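Local coordinates for protein alternansucrase (Leuconostoc mesenteroides, PDB 6HVG) that belongs to glycoside hydrolase family 70, pairing a TIM-barrel-type catalytic domain with choline-binding-like repeats and carrying a bound calcium ion, at residues A[853-861]-A[1008-1019]; A[879-890]-A[905-916]. All blocks are in the same frame, centred on the assembly; numbering follows the deposited sequence.

In the fold
Two contacts, one nested within the other, show how a mainly antiparallel domain of a family 70 protein is fastened to a neighbouring helix. The chain leaves helix 844-857, passes through Gly860 and Gly861, and enters strand 862-866. Strand 881-885 follows, and a connection of 24 residues carries the chain to strand 910-915, closing contact 2. Many residues later, strand 1003-1009 pairs antiparallel with 910-915, and the loop after it returns to the helix as contact 1, which closes a loop containing no further helix. The two contacts touch where Gly860 O accepts a probable hydrogen bond from Arg885 NE and where Pro1009 packs on Gln908.

Contact 1. Residues A[853-861]-A[1008-1019]; sequences ARIKYVSGG and VPVGASDSQDAR
Lys856 reaches from the last turns of helix 844-857 across the loop that follows strand 1003-1009, and its side chain can be followed atom by atom. CB and CG run past the Gln1016 carbonyl, with Lys856 CG 3.5 Å from Gln1016 O. The chain then bends at its third and fourth torsions, bringing Lys856 CE to 3.3 Å from Ser1013 O and Lys856 NZ to 2.9 Å from Asp1014 O. This ammonium hydrogen bond comes in above the plane of the Asp1014 carbonyl. Because that acceptor is a main-chain oxygen, the lysine holds the loop's backbone and not the Asp1014 carboxylate, which stays farther off.

Carbonyls of the helix's last turn receive the loop in return. Ala1018 N donates to Ile855 O over 2.7 Å in an almost straight bond (178° at the hydrogen). Gln1016 NE2 meets Lys856 O from well above the carbonyl plane, at 3.1 Å, and also donates to Asn907 O; two acceptors thus fix the turn of the amide. Alongside, Arg1019 holds Asp1017 side-on, NE to OD1 and NH2 to OD2, and Ile855 CG2 lies over a face of the guanidinium. Asp1017 OD1 accepts Arg1019 N as well, which makes an Asx turn.

The Tyr857 ring is covered on both faces. Val1008 CB sits over the ring centre, 3.9 Å from the centroid, in a CH-pi contact, while Lys856 CB covers the opposite face toward the rim. With CG anti to its own carbonyl carbon (chi1 -49°), the ring extends to Ala1012, whose CB is 3.4 Å from Tyr857 CE1. Pro1009 CD packs against Tyr857 CD1.

Helix 844-857 of this family 70 chain is thus joined to the antiparallel sheet through the loop after strand 1003-1009, held by main-chain carbonyls of both segments.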
# COMPACT_ATOMS: atom_id res chain seq x y z
N ALA A 853 -34.23 12.72 -15.11
CA ALA A 853 -35.15 13.34 -14.15
C ALA A 853 -34.50 14.55 -13.49
O ALA A 853 -35.19 15.52 -13.14
CB ALA A 853 -35.56 12.32 -13.09
N ARG A 854 -33.18 14.49 -13.31
CA ARG A 854 -32.46 15.59 -12.68
C ARG A 854 -32.55 16.85 -13.53
O ARG A 854 -32.70 17.95 -13.01
CB ARG A 854 -31.01 15.21 -12.42
CG ARG A 854 -30.23 16.19 -11.55
CD ARG A 854 -28.77 15.74 -11.32
NE ARG A 854 -28.10 16.59 -10.33
CZ ARG A 854 -27.42 17.71 -10.61
NH1 ARG A 854 -27.27 18.15 -11.87
NH2 ARG A 854 -26.87 18.41 -9.64
N ILE A 855 -32.47 16.68 -14.85
CA ILE A 855 -32.60 17.81 -15.77
C ILE A 855 -34.01 18.44 -15.67
O ILE A 855 -34.14 19.66 -15.68
CB ILE A 855 -32.37 17.33 -17.22
CG1 ILE A 855 -30.93 16.82 -17.39
CG2 ILE A 855 -32.71 18.44 -18.21
CD1 ILE A 855 -30.65 16.12 -18.70
N LYS A 856 -35.05 17.60 -15.63
CA LYS A 856 -36.45 18.03 -15.63
C LYS A 856 -36.93 18.63 -14.30
O LYS A 856 -37.67 19.61 -14.29
CB LYS A 856 -37.37 16.84 -15.93
CG LYS A 856 -37.58 16.53 -17.40
CD LYS A 856 -38.48 15.31 -17.57
CE LYS A 856 -39.40 15.43 -18.77
NZ LYS A 856 -38.65 15.52 -20.05
N TYR A 857 -36.55 18.00 -13.19
CA TYR A 857 -37.20 18.31 -11.92
C TYR A 857 -36.32 18.89 -10.82
O TYR A 857 -36.84 19.55 -9.91
CB TYR A 857 -37.89 17.06 -11.37
CG TYR A 857 -38.76 16.31 -12.35
CD1 TYR A 857 -40.09 16.68 -12.55
CD2 TYR A 857 -38.28 15.23 -13.04
CE1 TYR A 857 -40.90 15.97 -13.41
CE2 TYR A 857 -39.07 14.53 -13.92
CZ TYR A 857 -40.40 14.90 -14.09
OH TYR A 857 -41.19 14.23 -14.98
N VAL A 858 -35.01 18.66 -10.85
CA VAL A 858 -34.17 18.98 -9.70
C VAL A 858 -33.78 20.45 -9.64
O VAL A 858 -32.88 20.90 -10.34
CB VAL A 858 -32.95 18.07 -9.64
CG1 VAL A 858 -32.01 18.48 -8.52
CG2 VAL A 858 -33.42 16.63 -9.43
N SER A 859 -34.49 21.21 -8.80
CA SER A 859 -34.12 22.59 -8.48
C SER A 859 -34.77 23.03 -7.19
O SER A 859 -35.60 22.29 -6.64
CB SER A 859 -34.50 23.55 -9.61
OG SER A 859 -33.87 24.82 -9.40
N GLY A 860 -34.42 24.22 -6.72
CA GLY A 860 -34.97 24.78 -5.51
C GLY A 860 -34.34 24.24 -4.25
O GLY A 860 -33.37 23.49 -4.28
N GLY A 861 -34.92 24.62 -3.13
CA GLY A 861 -34.39 24.26 -1.84
C GLY A 861 -34.48 22.77 -1.56
O GLY A 861 -35.09 22.02 -2.33
N VAL A 1008 -42.24 12.09 -8.70
CA VAL A 1008 -42.15 13.35 -9.41
C VAL A 1008 -43.56 13.85 -9.72
O VAL A 1008 -44.49 13.06 -9.82
CB VAL A 1008 -41.31 13.20 -10.72
CG1 VAL A 1008 -39.89 12.75 -10.41
CG2 VAL A 1008 -41.97 12.23 -11.70
N PRO A 1009 -43.71 15.17 -9.90
CA PRO A 1009 -45.02 15.67 -10.27
C PRO A 1009 -45.42 15.29 -11.68
O PRO A 1009 -44.58 15.40 -12.59
CB PRO A 1009 -44.87 17.21 -10.16
CG PRO A 1009 -43.48 17.50 -9.80
CD PRO A 1009 -42.71 16.23 -9.76
N VAL A 1010 -46.68 14.89 -11.86
CA VAL A 1010 -47.22 14.64 -13.19
C VAL A 1010 -47.41 15.95 -13.89
O VAL A 1010 -47.56 16.98 -13.24
CB VAL A 1010 -48.57 13.89 -13.19
CG1 VAL A 1010 -48.51 12.67 -12.29
CG2 VAL A 1010 -49.71 14.80 -12.79
N GLY A 1011 -47.42 15.90 -15.22
CA GLY A 1011 -47.65 17.06 -16.07
C GLY A 1011 -46.38 17.78 -16.49
O GLY A 1011 -46.44 18.91 -16.96
N ALA A 1012 -45.24 17.12 -16.32
CA ALA A 1012 -43.97 17.70 -16.73
C ALA A 1012 -43.83 17.71 -18.25
O ALA A 1012 -43.94 16.67 -18.90
CB ALA A 1012 -42.81 16.92 -16.11
N SER A 1013 -43.60 18.89 -18.81
CA SER A 1013 -43.37 19.05 -20.25
C SER A 1013 -42.22 18.16 -20.75
O SER A 1013 -41.35 17.79 -19.98
CB SER A 1013 -43.05 20.52 -20.54
OG SER A 1013 -42.47 20.66 -21.82
N ASP A 1014 -42.20 17.84 -22.04
CA ASP A 1014 -41.15 16.99 -22.63
C ASP A 1014 -39.77 17.65 -22.68
O ASP A 1014 -38.76 16.98 -22.59
CB ASP A 1014 -41.53 16.56 -24.06
CG ASP A 1014 -42.59 15.47 -24.08
OD1 ASP A 1014 -43.05 15.02 -23.00
OD2 ASP A 1014 -42.98 15.06 -25.20
N SER A 1015 -39.77 18.96 -22.85
CA SER A 1015 -38.54 19.72 -22.96
C SER A 1015 -38.23 20.46 -21.67
O SER A 1015 -37.34 21.31 -21.65
CB SER A 1015 -38.65 20.69 -24.14
OG SER A 1015 -39.75 21.59 -23.99
N GLN A 1016 -38.93 20.14 -20.58
CA GLN A 1016 -38.78 20.86 -19.32
C GLN A 1016 -37.35 20.72 -18.85
O GLN A 1016 -36.82 19.61 -18.79
CB GLN A 1016 -39.72 20.34 -18.22
CG GLN A 1016 -39.82 21.28 -17.03
CD GLN A 1016 -40.92 20.93 -16.05
OE1 GLN A 1016 -42.02 21.46 -16.12
NE2 GLN A 1016 -40.61 20.06 -15.08
N ASP A 1017 -36.74 21.87 -18.57
CA ASP A 1017 -35.38 21.96 -18.10
C ASP A 1017 -35.40 22.83 -16.84
O ASP A 1017 -35.75 24.00 -16.91
CB ASP A 1017 -34.49 22.58 -19.18
CG ASP A 1017 -33.01 22.45 -18.87
OD1 ASP A 1017 -32.63 22.24 -17.69
OD2 ASP A 1017 -32.18 22.53 -19.81
N ALA A 1018 -35.03 22.25 -15.70
CA ALA A 1018 -35.06 22.97 -14.41
C ALA A 1018 -33.74 23.63 -14.02
O ALA A 1018 -33.63 24.23 -12.96
CB ALA A 1018 -35.46 21.99 -13.32
N ARG A 1019 -32.74 23.48 -14.88
CA ARG A 1019 -31.38 23.96 -14.64
C ARG A 1019 -31.28 25.48 -14.70
O ARG A 1019 -32.06 26.13 -15.37
CB ARG A 1019 -30.44 23.30 -15.66
CG ARG A 1019 -30.36 21.79 -15.46
CD ARG A 1019 -29.41 21.10 -16.43
NE ARG A 1019 -29.92 21.14 -17.78
CZ ARG A 1019 -29.29 20.65 -18.84
NH1 ARG A 1019 -28.10 20.07 -18.74
NH2 ARG A 1019 -29.87 20.76 -20.02

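Contact 2. Residues A[879-890]-A[905-916]; sequences DLLTSVRFGKGI and YKNQGIGVIVGN
Leu881 and Val914, Ser883 and Val912, and Arg885 and Ile910 are the three hydrogen-bonded pairs of an antiparallel ladder. Each pair exchanges two backbone bonds, six in all; Ser883 N reaches Val912 O at 2.8 Å, and Val912 N returns to Ser883 O at 2.7 Å. The N-to-C directions of strands 881-885 and 910-915 differ by 167°, nearly antiparallel. Between these pairs lie the non-hydrogen-bonded pairs Thr882 with Ile913 and Val884 with Gly911, where CA-H...O contacts help to fill the gaps, among them Ile913 CA to Leu881 O at 3.3 Å.

Apolar contacts divide between the two faces and the far end. Leu881 and Val914 lie side by side on one face and point the same way, and Leu881 CD2 is 3.6 Å from Val914 CG1; Val914 CG1 stands between its own backbone N and carbonyl carbon (chi1 43°), on the side where the leucine lies. On the same face Arg885 CB touches Ile910 CG2. Leu880 CG meets Ile913 CG2 at 3.8 Å, and its CD1 rests on Gly915 CA. Beyond the ladder, Ile890 lies against Tyr905 in a CH-pi contact: CD1 hangs over one ring face, 3.9 Å from the centroid and toward the rim, while CG1 packs on the tyrosine CB.

Several polar side chains bond to other parts of the chain. The guanidinium of Arg885 bonds to Thr816 O and Gly860 O, Ser883 OG to Gln862, and Lys888 NZ to Arg1019 O. Within the contact, Gln908 OE1 approaches Lys888 N to 3.0 Å.

Within the sheet, strand 881-885 has 862-866 on its other side and 910-915 has 1003-1009, so this ladder is an interior pair; strand 927-931 covers the face that carries Thr882, Val884 and Ile913.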
# COMPACT_ATOMS: atom_id res chain seq x y z
N ASP A 879 -36.40 4.14 10.26
CA ASP A 879 -35.13 4.70 9.78
C ASP A 879 -35.09 4.88 8.25
O ASP A 879 -34.09 4.57 7.60
CB ASP A 879 -33.95 3.87 10.29
CG ASP A 879 -32.61 4.54 10.05
OD1 ASP A 879 -32.47 5.71 10.45
OD2 ASP A 879 -31.70 3.89 9.50
N LEU A 880 -36.20 5.36 7.70
CA LEU A 880 -36.34 5.61 6.28
C LEU A 880 -36.04 7.10 6.04
O LEU A 880 -36.60 7.96 6.72
CB LEU A 880 -37.75 5.23 5.78
CG LEU A 880 -37.88 4.26 4.58
CD1 LEU A 880 -36.88 3.14 4.55
CD2 LEU A 880 -39.27 3.65 4.50
N LEU A 881 -35.14 7.40 5.11
CA LEU A 881 -34.73 8.79 4.84
C LEU A 881 -35.62 9.43 3.78
O LEU A 881 -35.89 8.82 2.76
CB LEU A 881 -33.26 8.84 4.41
CG LEU A 881 -32.68 10.21 4.02
CD1 LEU A 881 -31.30 10.42 4.61
CD2 LEU A 881 -32.60 10.35 2.51
N THR A 882 -36.06 10.65 4.04
CA THR A 882 -36.89 11.38 3.11
C THR A 882 -36.23 12.67 2.67
O THR A 882 -35.98 13.56 3.47
CB THR A 882 -38.28 11.66 3.71
OG1 THR A 882 -38.16 12.32 4.97
CG2 THR A 882 -39.04 10.37 3.88
N SER A 883 -35.93 12.74 1.37
CA SER A 883 -35.24 13.90 0.76
C SER A 883 -36.12 14.48 -0.32
O SER A 883 -36.60 13.74 -1.19
CB SER A 883 -33.88 13.50 0.17
OG SER A 883 -33.16 14.62 -0.32
N VAL A 884 -36.31 15.80 -0.27
CA VAL A 884 -37.21 16.52 -1.15
C VAL A 884 -36.51 17.70 -1.78
O VAL A 884 -35.69 18.32 -1.13
CB VAL A 884 -38.44 17.07 -0.38
CG1 VAL A 884 -39.30 17.96 -1.27
CG2 VAL A 884 -39.26 15.92 0.20
N ARG A 885 -36.83 18.00 -3.04
CA ARG A 885 -36.49 19.27 -3.67
C ARG A 885 -37.81 19.92 -4.13
O ARG A 885 -38.67 19.24 -4.67
CB ARG A 885 -35.53 19.08 -4.87
CG ARG A 885 -34.06 18.72 -4.53
CD ARG A 885 -33.26 19.80 -3.75
NE ARG A 885 -32.68 20.85 -4.60
CZ ARG A 885 -31.65 20.66 -5.42
NH1 ARG A 885 -31.04 19.48 -5.53
NH2 ARG A 885 -31.21 21.67 -6.16
N PHE A 886 -37.94 21.24 -3.99
CA PHE A 886 -39.22 21.93 -4.20
C PHE A 886 -39.57 22.48 -5.61
O PHE A 886 -40.75 22.55 -5.94
CB PHE A 886 -39.33 23.08 -3.20
CG PHE A 886 -39.20 22.65 -1.78
CD1 PHE A 886 -40.13 21.81 -1.20
CD2 PHE A 886 -38.12 23.08 -1.02
CE1 PHE A 886 -40.01 21.41 0.12
CE2 PHE A 886 -38.00 22.69 0.31
CZ PHE A 886 -38.95 21.85 0.88
N GLY A 887 -38.59 22.93 -6.40
CA GLY A 887 -38.86 23.57 -7.69
C GLY A 887 -38.00 24.80 -7.82
O GLY A 887 -37.27 25.08 -6.91
N LYS A 888 -38.10 25.56 -8.90
CA LYS A 888 -37.06 26.55 -9.22
C LYS A 888 -36.85 27.67 -8.22
O LYS A 888 -35.70 27.89 -7.77
CB LYS A 888 -37.22 27.16 -10.59
CG LYS A 888 -35.88 27.61 -11.14
CD LYS A 888 -36.01 28.35 -12.46
CE LYS A 888 -34.72 28.32 -13.30
NZ LYS A 888 -34.52 27.03 -14.03
N GLY A 889 -37.89 28.38 -7.85
CA GLY A 889 -37.66 29.46 -6.87
C GLY A 889 -38.16 29.15 -5.48
O GLY A 889 -38.30 30.04 -4.65
N ILE A 890 -38.48 27.88 -5.21
CA ILE A 890 -39.06 27.46 -3.93
C ILE A 890 -37.97 26.93 -3.02
O ILE A 890 -37.37 25.91 -3.30
CB ILE A 890 -40.13 26.36 -4.11
CG1 ILE A 890 -41.16 26.72 -5.20
CG2 ILE A 890 -40.87 26.11 -2.81
CD1 ILE A 890 -41.92 28.01 -4.96
N TYR A 905 -41.81 26.32 -11.14
CA TYR A 905 -41.77 25.44 -9.97
C TYR A 905 -42.85 24.36 -9.88
O TYR A 905 -42.59 23.29 -9.32
CB TYR A 905 -41.81 26.26 -8.68
CG TYR A 905 -43.15 26.86 -8.31
CD1 TYR A 905 -43.53 28.12 -8.76
CD2 TYR A 905 -44.03 26.17 -7.50
CE1 TYR A 905 -44.74 28.69 -8.42
CE2 TYR A 905 -45.26 26.73 -7.15
CZ TYR A 905 -45.61 27.99 -7.61
OH TYR A 905 -46.82 28.57 -7.27
N LYS A 906 -44.05 24.65 -10.39
CA LYS A 906 -45.20 23.78 -10.14
C LYS A 906 -45.00 22.34 -10.63
O LYS A 906 -45.42 21.40 -9.95
CB LYS A 906 -46.51 24.38 -10.69
CG LYS A 906 -47.43 24.99 -9.63
CD LYS A 906 -48.25 23.91 -8.92
CE LYS A 906 -49.41 24.42 -8.06
NZ LYS A 906 -48.99 25.00 -6.76
N ASN A 907 -44.36 22.18 -11.79
CA ASN A 907 -44.12 20.84 -12.33
C ASN A 907 -42.71 20.32 -12.09
O ASN A 907 -42.31 19.32 -12.68
CB ASN A 907 -44.49 20.83 -13.80
CG ASN A 907 -45.95 21.20 -14.02
OD1 ASN A 907 -46.25 22.24 -14.60
ND2 ASN A 907 -46.86 20.37 -13.51
N GLN A 908 -41.99 20.98 -11.20
CA GLN A 908 -40.62 20.62 -10.85
C GLN A 908 -40.62 20.06 -9.40
O GLN A 908 -41.68 19.93 -8.79
CB GLN A 908 -39.70 21.83 -10.97
CG GLN A 908 -39.47 22.28 -12.39
CD GLN A 908 -38.61 23.51 -12.51
OE1 GLN A 908 -38.17 24.09 -11.53
NE2 GLN A 908 -38.35 23.91 -13.75
N GLY A 909 -39.44 19.75 -8.88
CA GLY A 909 -39.29 19.15 -7.57
C GLY A 909 -39.32 17.64 -7.65
O GLY A 909 -39.78 17.07 -8.63
N ILE A 910 -38.82 16.98 -6.61
CA ILE A 910 -38.70 15.53 -6.58
C ILE A 910 -38.74 15.03 -5.14
O ILE A 910 -38.40 15.77 -4.22
CB ILE A 910 -37.39 15.11 -7.29
CG1 ILE A 910 -37.34 13.60 -7.51
CG2 ILE A 910 -36.17 15.52 -6.48
CD1 ILE A 910 -36.27 13.16 -8.51
N GLY A 911 -39.18 13.78 -4.95
CA GLY A 911 -39.24 13.16 -3.63
C GLY A 911 -38.49 11.85 -3.63
O GLY A 911 -38.73 10.99 -4.49
N VAL A 912 -37.57 11.69 -2.69
CA VAL A 912 -36.76 10.48 -2.59
C VAL A 912 -36.89 9.85 -1.20
O VAL A 912 -36.74 10.53 -0.18
CB VAL A 912 -35.30 10.75 -2.90
CG1 VAL A 912 -34.49 9.45 -2.84
CG2 VAL A 912 -35.19 11.38 -4.26
N ILE A 913 -37.21 8.55 -1.19
CA ILE A 913 -37.29 7.74 0.01
C ILE A 913 -36.30 6.60 -0.13
O ILE A 913 -36.33 5.87 -1.13
CB ILE A 913 -38.70 7.16 0.20
CG1 ILE A 913 -39.75 8.28 0.15
CG2 ILE A 913 -38.78 6.41 1.53
CD1 ILE A 913 -41.16 7.77 0.02
N VAL A 914 -35.44 6.40 0.87
CA VAL A 914 -34.44 5.34 0.82
C VAL A 914 -34.21 4.69 2.18
O VAL A 914 -34.27 5.33 3.21
CB VAL A 914 -33.11 5.85 0.22
CG1 VAL A 914 -32.77 7.20 0.77
CG2 VAL A 914 -31.96 4.88 0.44
N GLY A 915 -33.98 3.38 2.15
CA GLY A 915 -33.70 2.59 3.35
C GLY A 915 -32.57 1.62 3.13
O GLY A 915 -32.27 1.27 1.99
N ASN A 916 -31.96 1.17 4.22
CA ASN A 916 -30.81 0.24 4.19
C ASN A 916 -31.12 -1.08 4.86
O ASN A 916 -30.21 -1.79 5.27
CB ASN A 916 -29.60 0.88 4.89
CG ASN A 916 -29.89 1.27 6.33
OD1 ASN A 916 -30.80 0.75 6.97
ND2 ASN A 916 -29.10 2.20 6.85